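Putative methyltransferase (PDB 7DMB) probably transfers a methyl group from S-adenosylmethionine as a trans-acting methyltransferase of calbistrin biosynthesis, and is held here with the by-product S-adenosyl-L-homocysteine. Local coordinates at residues K175-A180 against A207-T212; P146-D151 against L168-L173; I344-W349 against Y374-L379. One frame throughout, in Å; residues are numbered along the deposited sequence.

Interaction 1: residues K175-A180 against A207-T212; sequences KFYDWA and AGTGGT. With SAH (S-adenosyl-L-homocysteine), chain C.
With CG anti to its carbonyl carbon (chi1 -70°), Y177 swings its ring off helix 172-181 toward the loop 207-210, while T209 sets OG1 between its own backbone N and carbonyl carbon (chi1 73°), facing both that ring and the ligand carboxylate. The two side chains meet obliquely, Y177 CD2 lying 3.9 Å from T209 OG1. Most of the contact runs through S-adenosyl-L-homocysteine, whose amino acid end is wedged between the segments. Its CB sits 3.4 Å above the plane of the Y177 ring, over the centre, and F176 CD2 lies against the opposite face near the rim. At the tip of the ring, Y177 OH approaches SAH SD to 3.3 Å, so the tyrosine runs along the ligand from its carboxylate to its sulfur. Two donors of one residue grip carboxylate atom SAH O: T209 N at 2.6 Å and T209 OG1 at 2.7 Å. The other oxygen, SAH OXT, accepts from G211 N at 3.1 Å, with a bent N-H...O angle of 138°. One water donates to T209 OG1 at 2.6 Å and, over a longer span, to D178 OD1, whose stronger partner is R248 through a salt bridge. R248 also bonds the carbonyl of T209, so one arginine holds both helix and loop. The absence of a side chain at G211 is consistent with the close approach of the backbones, 5.1 Å between the CA atoms of D178 and G211. A type II' turn from A207 to G210 holds T209 N toward the carboxylate, and G211, just after it, supplies the other amide. This glycine-rich turn between strand 200-205 and helix 211-220 is the cofactor-binding loop of Rossmann-like S-adenosylmethionine-dependent methyltransferases.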
loop_
_atom_site.group_PDB
_atom_site.type_symbol
_atom_site.label_atom_id
_atom_site.label_comp_id
_atom_site.label_asym_id
_atom_site.label_seq_id
_atom_site.Cartn_x
_atom_site.Cartn_y
_atom_site.Cartn_z
ATOM N N LYS A 175 -7.146 4.834 8.723
ATOM C CA LYS A 175 -7.714 5.853 7.856
ATOM C C LYS A 175 -6.757 6.192 6.722
ATOM O O LYS A 175 -7.190 6.483 5.600
ATOM C CB LYS A 175 -8.076 7.081 8.697
ATOM C CG LYS A 175 -9.371 6.894 9.511
ATOM C CD LYS A 175 -9.291 7.578 10.863
ATOM C CE LYS A 175 -10.675 7.907 11.430
ATOM N NZ LYS A 175 -10.616 8.173 12.899
ATOM N N PHE A 176 -5.455 6.123 6.993
ATOM C CA PHE A 176 -4.450 6.331 5.956
ATOM C C PHE A 176 -4.566 5.268 4.864
ATOM O O PHE A 176 -4.633 5.589 3.672
ATOM C CB PHE A 176 -3.061 6.341 6.602
ATOM C CG PHE A 176 -1.922 6.504 5.630
ATOM C CD1 PHE A 176 -1.314 7.744 5.459
ATOM C CD2 PHE A 176 -1.432 5.414 4.917
ATOM C CE1 PHE A 176 -0.253 7.904 4.576
ATOM C CE2 PHE A 176 -0.376 5.563 4.031
ATOM C CZ PHE A 176 0.219 6.814 3.865
ATOM N N TYR A 177 -4.615 3.988 5.250
ATOM C CA TYR A 177 -4.805 2.957 4.234
ATOM C C TYR A 177 -6.185 3.060 3.578
ATOM O O TYR A 177 -6.322 2.742 2.383
ATOM C CB TYR A 177 -4.553 1.569 4.833
ATOM C CG TYR A 177 -3.083 1.336 5.167
ATOM C CD1 TYR A 177 -2.096 1.515 4.196
ATOM C CD2 TYR A 177 -2.684 0.949 6.446
ATOM C CE1 TYR A 177 -0.757 1.311 4.485
ATOM C CE2 TYR A 177 -1.337 0.755 6.751
ATOM C CZ TYR A 177 -0.382 0.936 5.762
ATOM O OH TYR A 177 0.956 0.748 6.046
ATOM N N ASP A 178 -7.206 3.540 4.312
ATOM C CA ASP A 178 -8.480 3.864 3.664
ATOM C C ASP A 178 -8.295 4.910 2.563
ATOM O O ASP A 178 -8.908 4.803 1.492
ATOM C CB ASP A 178 -9.509 4.365 4.678
ATOM C CG ASP A 178 -10.211 3.232 5.440
ATOM O OD1 ASP A 178 -10.183 2.068 4.976
ATOM O OD2 ASP A 178 -10.797 3.515 6.507
ATOM N N TRP A 179 -7.466 5.943 2.811
ATOM C CA TRP A 179 -7.229 6.958 1.782
ATOM C C TRP A 179 -6.609 6.340 0.537
ATOM O O TRP A 179 -7.065 6.597 -0.578
ATOM C CB TRP A 179 -6.309 8.082 2.273
ATOM C CG TRP A 179 -5.761 8.898 1.068
ATOM C CD1 TRP A 179 -6.414 9.895 0.397
ATOM C CD2 TRP A 179 -4.503 8.723 0.385
ATOM N NE1 TRP A 179 -5.636 10.371 -0.635
ATOM C CE2 TRP A 179 -4.456 9.678 -0.659
ATOM C CE3 TRP A 179 -3.395 7.877 0.573
ATOM C CZ2 TRP A 179 -3.355 9.800 -1.523
ATOM C CZ3 TRP A 179 -2.293 8.010 -0.293
ATOM C CH2 TRP A 179 -2.291 8.963 -1.322
ATOM N N ALA A 180 -5.524 5.573 0.711
ATOM C CA ALA A 180 -4.849 4.946 -0.427
ATOM C C ALA A 180 -5.800 4.052 -1.211
ATOM O O ALA A 180 -5.837 4.098 -2.447
ATOM C CB ALA A 180 -3.638 4.143 0.054
ATOM N N ALA A 207 -3.430 -8.403 5.558
ATOM C CA ALA A 207 -4.620 -7.572 5.430
ATOM C C ALA A 207 -4.620 -6.406 6.417
ATOM O O ALA A 207 -5.276 -5.388 6.162
ATOM C CB ALA A 207 -5.853 -8.437 5.638
ATOM N N GLY A 208 -3.926 -6.559 7.533
ATOM C CA GLY A 208 -3.664 -5.463 8.449
ATOM C C GLY A 208 -4.921 -4.852 9.018
ATOM O O GLY A 208 -5.733 -5.527 9.653
ATOM N N THR A 209 -5.050 -3.534 8.807
ATOM C CA THR A 209 -6.212 -2.763 9.236
ATOM C C THR A 209 -7.459 -3.089 8.425
ATOM O O THR A 209 -8.558 -2.722 8.839
ATOM C CB THR A 209 -5.922 -1.261 9.115
ATOM O OG1 THR A 209 -5.914 -0.886 7.727
ATOM C CG2 THR A 209 -4.571 -0.919 9.730
ATOM N N GLY A 210 -7.308 -3.724 7.268
ATOM C CA GLY A 210 -8.438 -4.109 6.454
ATOM C C GLY A 210 -8.839 -3.123 5.388
ATOM O O GLY A 210 -9.956 -3.217 4.874
ATOM N N GLY A 211 -7.970 -2.182 5.025
ATOM C CA GLY A 211 -8.362 -1.177 4.046
ATOM C C GLY A 211 -8.763 -1.780 2.715
ATOM O O GLY A 211 -9.756 -1.377 2.108
ATOM N N THR A 212 -7.996 -2.764 2.248
ATOM C CA THR A 212 -8.356 -3.438 1.009
ATOM C C THR A 212 -9.418 -4.516 1.237
ATOM O O THR A 212 -10.294 -4.711 0.387
ATOM C CB THR A 212 -7.098 -4.016 0.362
ATOM O OG1 THR A 212 -6.194 -2.944 0.073
ATOM C CG2 THR A 212 -7.450 -4.742 -0.927
HETATM N N SAH C . -3.045 -4.266 3.915
HETATM C CA SAH C . -2.660 -3.209 4.889
HETATM C CB SAH C . -1.820 -2.106 4.234
HETATM C CG SAH C . -0.358 -2.476 4.103
HETATM S SD SAH C . 0.540 -2.542 5.684
HETATM C C SAH C . -3.924 -2.601 5.502
HETATM O O SAH C . -3.893 -2.375 6.729
HETATM O OXT SAH C . -4.898 -2.407 4.735
HETATM C "C5'" SAH C . 1.442 -4.102 5.503
HETATM C "C4'" SAH C . 0.800 -5.226 6.288
HETATM O "O4'" SAH C . 1.459 -6.470 5.947
HETATM C "C3'" SAH C . 0.920 -5.070 7.806
HETATM O "O3'" SAH C . -0.345 -5.316 8.405
HETATM C "C2'" SAH C . 1.984 -6.107 8.181
HETATM O "O2'" SAH C . 1.849 -6.655 9.475
HETATM C "C1'" SAH C . 1.771 -7.178 7.121
HETATM N N9 SAH C . 2.970 -7.969 6.864
HETATM C C8 SAH C . 4.260 -7.507 6.921
HETATM N N7 SAH C . 5.156 -8.417 6.637
HETATM C C5 SAH C . 4.413 -9.561 6.388
HETATM C C6 SAH C . 4.789 -10.871 6.034
HETATM N N6 SAH C . 6.051 -11.257 5.877
HETATM N N1 SAH C . 3.797 -11.779 5.856
HETATM C C2 SAH C . 2.529 -11.380 6.020
HETATM N N3 SAH C . 2.060 -10.179 6.345
HETATM C C4 SAH C . 3.061 -9.298 6.522
HETATM O O HOH W 1 -7.707 0.520 6.499
#

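Interaction 2: residues P146-D151 against L168-L173; sequences PWRVYD and LKDGLL
R148 carries the polar part of the contact, reaching from helix 140-157 to the carbonyl oxygen of K169 with both terminal nitrogens, NH1 and NH2, each 2.9 Å from K169 O. The acceptor lies in the guanidinium plane; seen from the carbonyl, NH1 is tilted 27° from its plane whereas NH2 stands well above it. L172 N also donates to K169 O, so three N-H groups converge on this one oxygen. An extended chain from CG to NE (chi2 and chi3 both -173°) gives the arginine its reach.

Water adds a second bridge, accepting from R148 NH2 at 2.9 Å and donating to D170 OD2 at 2.7 Å. The opposite charges, R148 NH2 and D170 OD2 at 4.3 Å, are beyond a salt bridge but may add some attraction.

Van der Waals contacts come from L172, which approaches from the opposite direction: its CD1 lies 3.6 Å above the guanidinium plane, over the centre, while its CB meets NH1. K169 CB touches R148 NH1 at 3.4 Å. W140 packs on both R148 and L172. The whole is an end-on, two-nitrogen arginine grip on one backbone carbonyl, joining helix 140-157 to the turn that links helix 163-168 with helix 172-181.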
loop_
_atom_site.group_PDB
_atom_site.type_symbol
_atom_site.label_atom_id
_atom_site.label_comp_id
_atom_site.label_asym_id
_atom_site.label_seq_id
_atom_site.Cartn_x
_atom_site.Cartn_y
_atom_site.Cartn_z
ATOM N N PRO A 146 2.068 13.041 8.327
ATOM C CA PRO A 146 3.372 13.734 8.244
ATOM C C PRO A 146 3.594 14.731 9.380
ATOM O O PRO A 146 4.712 14.824 9.908
ATOM C CB PRO A 146 3.332 14.415 6.862
ATOM C CG PRO A 146 1.899 14.325 6.406
ATOM C CD PRO A 146 1.287 13.139 7.083
ATOM N N TRP A 147 2.547 15.443 9.801
ATOM C CA TRP A 147 2.673 16.340 10.945
ATOM C C TRP A 147 3.193 15.591 12.169
ATOM O O TRP A 147 4.124 16.049 12.852
ATOM C CB TRP A 147 1.332 17.011 11.263
ATOM C CG TRP A 147 1.334 17.533 12.662
ATOM C CD1 TRP A 147 0.887 16.890 13.790
ATOM C CD2 TRP A 147 1.890 18.769 13.099
ATOM N NE1 TRP A 147 1.120 17.672 14.892
ATOM C CE2 TRP A 147 1.729 18.832 14.495
ATOM C CE3 TRP A 147 2.505 19.840 12.440
ATOM C CZ2 TRP A 147 2.146 19.932 15.245
ATOM C CZ3 TRP A 147 2.927 20.935 13.191
ATOM C CH2 TRP A 147 2.743 20.972 14.574
ATOM N N ARG A 148 2.611 14.420 12.445
ATOM C CA ARG A 148 3.051 13.608 13.584
ATOM C C ARG A 148 4.492 13.126 13.430
ATOM O O ARG A 148 5.210 12.993 14.430
ATOM C CB ARG A 148 2.145 12.386 13.766
ATOM C CG ARG A 148 0.742 12.638 14.285
ATOM C CD ARG A 148 0.078 11.277 14.555
ATOM N NE ARG A 148 -1.328 11.425 14.902
ATOM C CZ ARG A 148 -2.168 10.426 15.125
ATOM N NH1 ARG A 148 -1.765 9.167 15.025
ATOM N NH2 ARG A 148 -3.424 10.701 15.445
ATOM N N VAL A 149 4.916 12.807 12.205
ATOM C CA VAL A 149 6.300 12.397 11.999
ATOM C C VAL A 149 7.238 13.542 12.359
ATOM O O VAL A 149 8.212 13.369 13.102
ATOM C CB VAL A 149 6.508 11.927 10.550
ATOM C CG1 VAL A 149 7.997 11.959 10.199
ATOM C CG2 VAL A 149 5.905 10.538 10.357
ATOM N N TYR A 150 6.947 14.731 11.837
ATOM C CA TYR A 150 7.685 15.927 12.234
ATOM C C TYR A 150 7.646 16.112 13.745
ATOM O O TYR A 150 8.676 16.339 14.387
ATOM C CB TYR A 150 7.091 17.162 11.556
ATOM C CG TYR A 150 7.185 18.381 12.448
ATOM C CD1 TYR A 150 8.408 19.029 12.628
ATOM C CD2 TYR A 150 6.080 18.863 13.137
ATOM C CE1 TYR A 150 8.527 20.114 13.446
ATOM C CE2 TYR A 150 6.196 19.953 13.964
ATOM C CZ TYR A 150 7.428 20.578 14.108
ATOM O OH TYR A 150 7.587 21.678 14.927
ATOM N N ASP A 151 6.454 16.000 14.323
ATOM C CA ASP A 151 6.217 16.381 15.704
ATOM C C ASP A 151 6.844 15.411 16.696
ATOM O O ASP A 151 6.986 15.758 17.870
ATOM C CB ASP A 151 4.704 16.482 15.929
ATOM C CG ASP A 151 4.348 17.168 17.220
ATOM O OD1 ASP A 151 4.907 18.246 17.523
ATOM O OD2 ASP A 151 3.510 16.609 17.941
ATOM N N LEU A 168 -0.565 4.985 15.190
ATOM C CA LEU A 168 -1.763 4.256 15.596
ATOM C C LEU A 168 -2.795 5.177 16.223
ATOM O O LEU A 168 -3.996 4.917 16.112
ATOM C CB LEU A 168 -1.406 3.137 16.580
ATOM C CG LEU A 168 -0.829 1.843 16.002
ATOM C CD1 LEU A 168 -0.778 0.735 17.067
ATOM C CD2 LEU A 168 -1.613 1.404 14.774
ATOM N N LYS A 169 -2.352 6.258 16.863
ATOM C CA LYS A 169 -3.256 7.095 17.635
ATOM C C LYS A 169 -4.439 7.567 16.795
ATOM O O LYS A 169 -4.290 7.943 15.626
ATOM C CB LYS A 169 -2.508 8.300 18.200
ATOM C CG LYS A 169 -3.370 9.209 19.057
ATOM C CD LYS A 169 -2.492 10.081 19.937
ATOM C CE LYS A 169 -3.290 11.004 20.837
ATOM N NZ LYS A 169 -3.534 12.323 20.228
ATOM N N ASP A 170 -5.627 7.514 17.412
ATOM C CA ASP A 170 -6.884 7.968 16.821
ATOM C C ASP A 170 -7.168 7.294 15.479
ATOM O O ASP A 170 -7.818 7.879 14.610
ATOM C CB ASP A 170 -6.907 9.497 16.683
ATOM C CG ASP A 170 -7.153 10.198 18.019
ATOM O OD1 ASP A 170 -7.924 9.657 18.837
ATOM O OD2 ASP A 170 -6.568 11.273 18.263
ATOM N N GLY A 171 -6.698 6.060 15.301
ATOM C CA GLY A 171 -7.020 5.292 14.108
ATOM C C GLY A 171 -6.403 5.800 12.823
ATOM O O GLY A 171 -6.867 5.435 11.734
ATOM N N LEU A 172 -5.340 6.607 12.920
ATOM C CA LEU A 172 -4.770 7.240 11.737
ATOM C C LEU A 172 -4.290 6.205 10.718
ATOM O O LEU A 172 -4.534 6.352 9.517
ATOM C CB LEU A 172 -3.634 8.180 12.145
ATOM C CG LEU A 172 -3.171 9.100 11.029
ATOM C CD1 LEU A 172 -2.797 10.472 11.587
ATOM C CD2 LEU A 172 -2.016 8.478 10.237
ATOM N N LEU A 173 -3.605 5.152 11.175
ATOM C CA LEU A 173 -3.087 4.148 10.241
ATOM C C LEU A 173 -4.200 3.547 9.382
ATOM O O LEU A 173 -4.075 3.453 8.156
ATOM C CB LEU A 173 -2.347 3.045 11.000
ATOM C CG LEU A 173 -0.824 3.065 10.871
ATOM C CD1 LEU A 173 -0.262 1.675 11.127
ATOM C CD2 LEU A 173 -0.388 3.593 9.504
HETATM O O HOH W 2 -5.258 12.699 16.432
#

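Interaction 3: residues I344-W349 against Y374-L379; sequences IPPAEW and YNANML
M378 reaches from strand 375-382 to W349 and P346 on the first turn of helix 346-355, and its thioether does most of the touching. CG leaves CB on the side of the backbone N, and from there the extended chi2 carries SD toward the helix. SD is the first atom to make close contact: it lies 3.5 Å from W349 CD1 and 3.6 Å from W349 CB, and P346 CA is 4.0 Å away on the helix backbone. Relative to the five-membered ring the sulfur is oblique, 40° off the normal, in a Met-aromatic contact. The bend at chi3 (-82°) then turns CE over the five-membered ring, near the rim of the indole, 3.6 Å from the ring centroid and only 22° off its normal, a CH-pi contact. CE is nearest to W349 CD1, at 3.4 Å. This packing lays the helix against one side of the seven-stranded mixed sheet, on the antiparallel 375-382 strand between 306-313 and 358-366, in the C-terminal part of a Rossmann-like methyltransferase fold. I344 CD1 covers the opposite indole face, so the ring is sandwiched between two methyl groups, M378 CE and I344 CD1. Two residues before the methionine, A376 points its CB toward the same helix and meets P346 CG at 3.6 Å. L361 of the edge strand 358-366 touches both P346 and M378.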
loop_
_atom_site.group_PDB
_atom_site.type_symbol
_atom_site.label_atom_id
_atom_site.label_comp_id
_atom_site.label_asym_id
_atom_site.label_seq_id
_atom_site.Cartn_x
_atom_site.Cartn_y
_atom_site.Cartn_z
ATOM N N ILE A 344 8.549 -1.325 -6.074
ATOM C CA ILE A 344 9.007 -1.461 -7.461
ATOM C C ILE A 344 7.834 -1.243 -8.411
ATOM O O ILE A 344 6.683 -1.518 -8.037
ATOM C CB ILE A 344 9.673 -2.830 -7.703
ATOM C CG1 ILE A 344 8.728 -3.975 -7.296
ATOM C CG2 ILE A 344 11.007 -2.912 -6.972
ATOM C CD1 ILE A 344 9.127 -5.337 -7.821
ATOM N N PRO A 345 8.067 -0.746 -9.629
ATOM C CA PRO A 345 6.952 -0.508 -10.577
ATOM C C PRO A 345 6.499 -1.807 -11.220
ATOM O O PRO A 345 7.164 -2.836 -11.042
ATOM C CB PRO A 345 7.572 0.449 -11.614
ATOM C CG PRO A 345 9.059 0.057 -11.620
ATOM C CD PRO A 345 9.372 -0.315 -10.175
ATOM N N PRO A 346 5.396 -1.801 -11.995
ATOM C CA PRO A 346 4.858 -3.077 -12.514
ATOM C C PRO A 346 5.816 -3.874 -13.397
ATOM O O PRO A 346 5.832 -5.110 -13.309
ATOM C CB PRO A 346 3.612 -2.632 -13.297
ATOM C CG PRO A 346 3.195 -1.362 -12.667
ATOM C CD PRO A 346 4.440 -0.689 -12.195
ATOM N N ALA A 347 6.600 -3.215 -14.256
ATOM C CA ALA A 347 7.540 -3.952 -15.099
ATOM C C ALA A 347 8.457 -4.823 -14.253
ATOM O O ALA A 347 8.803 -5.945 -14.648
ATOM C CB ALA A 347 8.370 -2.992 -15.961
ATOM N N GLU A 348 8.831 -4.342 -13.067
ATOM C CA GLU A 348 9.674 -5.157 -12.201
ATOM C C GLU A 348 8.881 -6.302 -11.581
ATOM O O GLU A 348 9.388 -7.428 -11.490
ATOM C CB GLU A 348 10.328 -4.292 -11.125
ATOM C CG GLU A 348 11.579 -4.923 -10.464
ATOM C CD GLU A 348 12.513 -5.667 -11.439
ATOM O OE1 GLU A 348 12.991 -6.778 -11.083
ATOM O OE2 GLU A 348 12.783 -5.139 -12.545
ATOM N N TRP A 349 7.635 -6.047 -11.159
ATOM C CA TRP A 349 6.792 -7.137 -10.664
ATOM C C TRP A 349 6.652 -8.227 -11.723
ATOM O O TRP A 349 6.877 -9.405 -11.442
ATOM C CB TRP A 349 5.423 -6.610 -10.239
ATOM C CG TRP A 349 5.446 -5.896 -8.908
ATOM C CD1 TRP A 349 5.369 -4.541 -8.697
ATOM C CD2 TRP A 349 5.572 -6.498 -7.612
ATOM N NE1 TRP A 349 5.435 -4.267 -7.349
ATOM C CE2 TRP A 349 5.550 -5.447 -6.658
ATOM C CE3 TRP A 349 5.706 -7.820 -7.165
ATOM C CZ2 TRP A 349 5.680 -5.676 -5.282
ATOM C CZ3 TRP A 349 5.809 -8.053 -5.794
ATOM C CH2 TRP A 349 5.807 -6.981 -4.869
ATOM N N TYR A 374 -0.196 6.418 -7.286
ATOM C CA TYR A 374 0.387 5.813 -6.095
ATOM C C TYR A 374 0.451 4.293 -6.191
ATOM O O TYR A 374 1.554 3.731 -6.192
ATOM C CB TYR A 374 -0.372 6.281 -4.835
ATOM C CG TYR A 374 0.268 7.535 -4.245
ATOM C CD1 TYR A 374 1.264 7.442 -3.271
ATOM C CD2 TYR A 374 -0.090 8.810 -4.698
ATOM C CE1 TYR A 374 1.863 8.585 -2.735
ATOM C CE2 TYR A 374 0.520 9.961 -4.176
ATOM C CZ TYR A 374 1.493 9.840 -3.194
ATOM O OH TYR A 374 2.097 10.961 -2.663
ATOM N N ASN A 375 -0.694 3.620 -6.344
ATOM C CA ASN A 375 -0.783 2.164 -6.404
ATOM C C ASN A 375 -0.899 1.659 -7.844
ATOM O O ASN A 375 -1.684 2.186 -8.642
ATOM C CB ASN A 375 -2.006 1.677 -5.627
ATOM C CG ASN A 375 -1.733 1.442 -4.167
ATOM O OD1 ASN A 375 -0.684 0.944 -3.794
ATOM N ND2 ASN A 375 -2.706 1.762 -3.327
ATOM N N ALA A 376 -0.157 0.596 -8.158
ATOM C CA ALA A 376 -0.468 -0.253 -9.309
ATOM C C ALA A 376 -1.312 -1.453 -8.852
ATOM O O ALA A 376 -0.923 -2.179 -7.933
ATOM C CB ALA A 376 0.810 -0.733 -10.002
ATOM N N ASN A 377 -2.468 -1.647 -9.495
ATOM C CA ASN A 377 -3.365 -2.779 -9.222
ATOM C C ASN A 377 -3.053 -3.868 -10.240
ATOM O O ASN A 377 -3.442 -3.758 -11.407
ATOM C CB ASN A 377 -4.839 -2.371 -9.307
ATOM C CG ASN A 377 -5.226 -1.307 -8.273
ATOM O OD1 ASN A 377 -5.422 -1.607 -7.085
ATOM N ND2 ASN A 377 -5.321 -0.053 -8.722
ATOM N N MET A 378 -2.359 -4.920 -9.797
ATOM C CA MET A 378 -1.805 -5.939 -10.687
ATOM C C MET A 378 -2.513 -7.276 -10.490
ATOM O O MET A 378 -2.683 -7.739 -9.354
ATOM C CB MET A 378 -0.307 -6.113 -10.442
ATOM C CG MET A 378 0.521 -4.887 -10.767
ATOM S SD MET A 378 2.206 -4.989 -10.140
ATOM C CE MET A 378 1.974 -4.485 -8.441
ATOM N N LEU A 379 -2.899 -7.905 -11.593
ATOM C CA LEU A 379 -3.446 -9.258 -11.573
ATOM C C LEU A 379 -2.472 -10.184 -12.291
ATOM O O LEU A 379 -1.991 -9.868 -13.383
ATOM C CB LEU A 379 -4.835 -9.298 -12.221
ATOM C CG LEU A 379 -5.656 -10.582 -12.052
ATOM C CD1 LEU A 379 -5.901 -10.926 -10.577
ATOM C CD2 LEU A 379 -6.991 -10.463 -12.790
#

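Along the chain the contacts follow in series: interaction 2 closes before interaction 1 opens, and interaction 3 comes last. Interactions 1 and 2, with centres 15 Å apart, share helix 172-181, whose start is joined to helix 140-157 and whose later turns face the ligand loop; K175 NZ and D170 O link them by a probable hydrogen bond. The centres of interactions 1 and 3 are about 18 Å apart, and the two touch where W179 packs on Y374. Interactions 2 and 3 do not touch; their centres are 27 Å apart, on opposite sides of the chain's centre. Interaction 1, at the cofactor site, thus lies between the helical region and the C-terminal sheet strands.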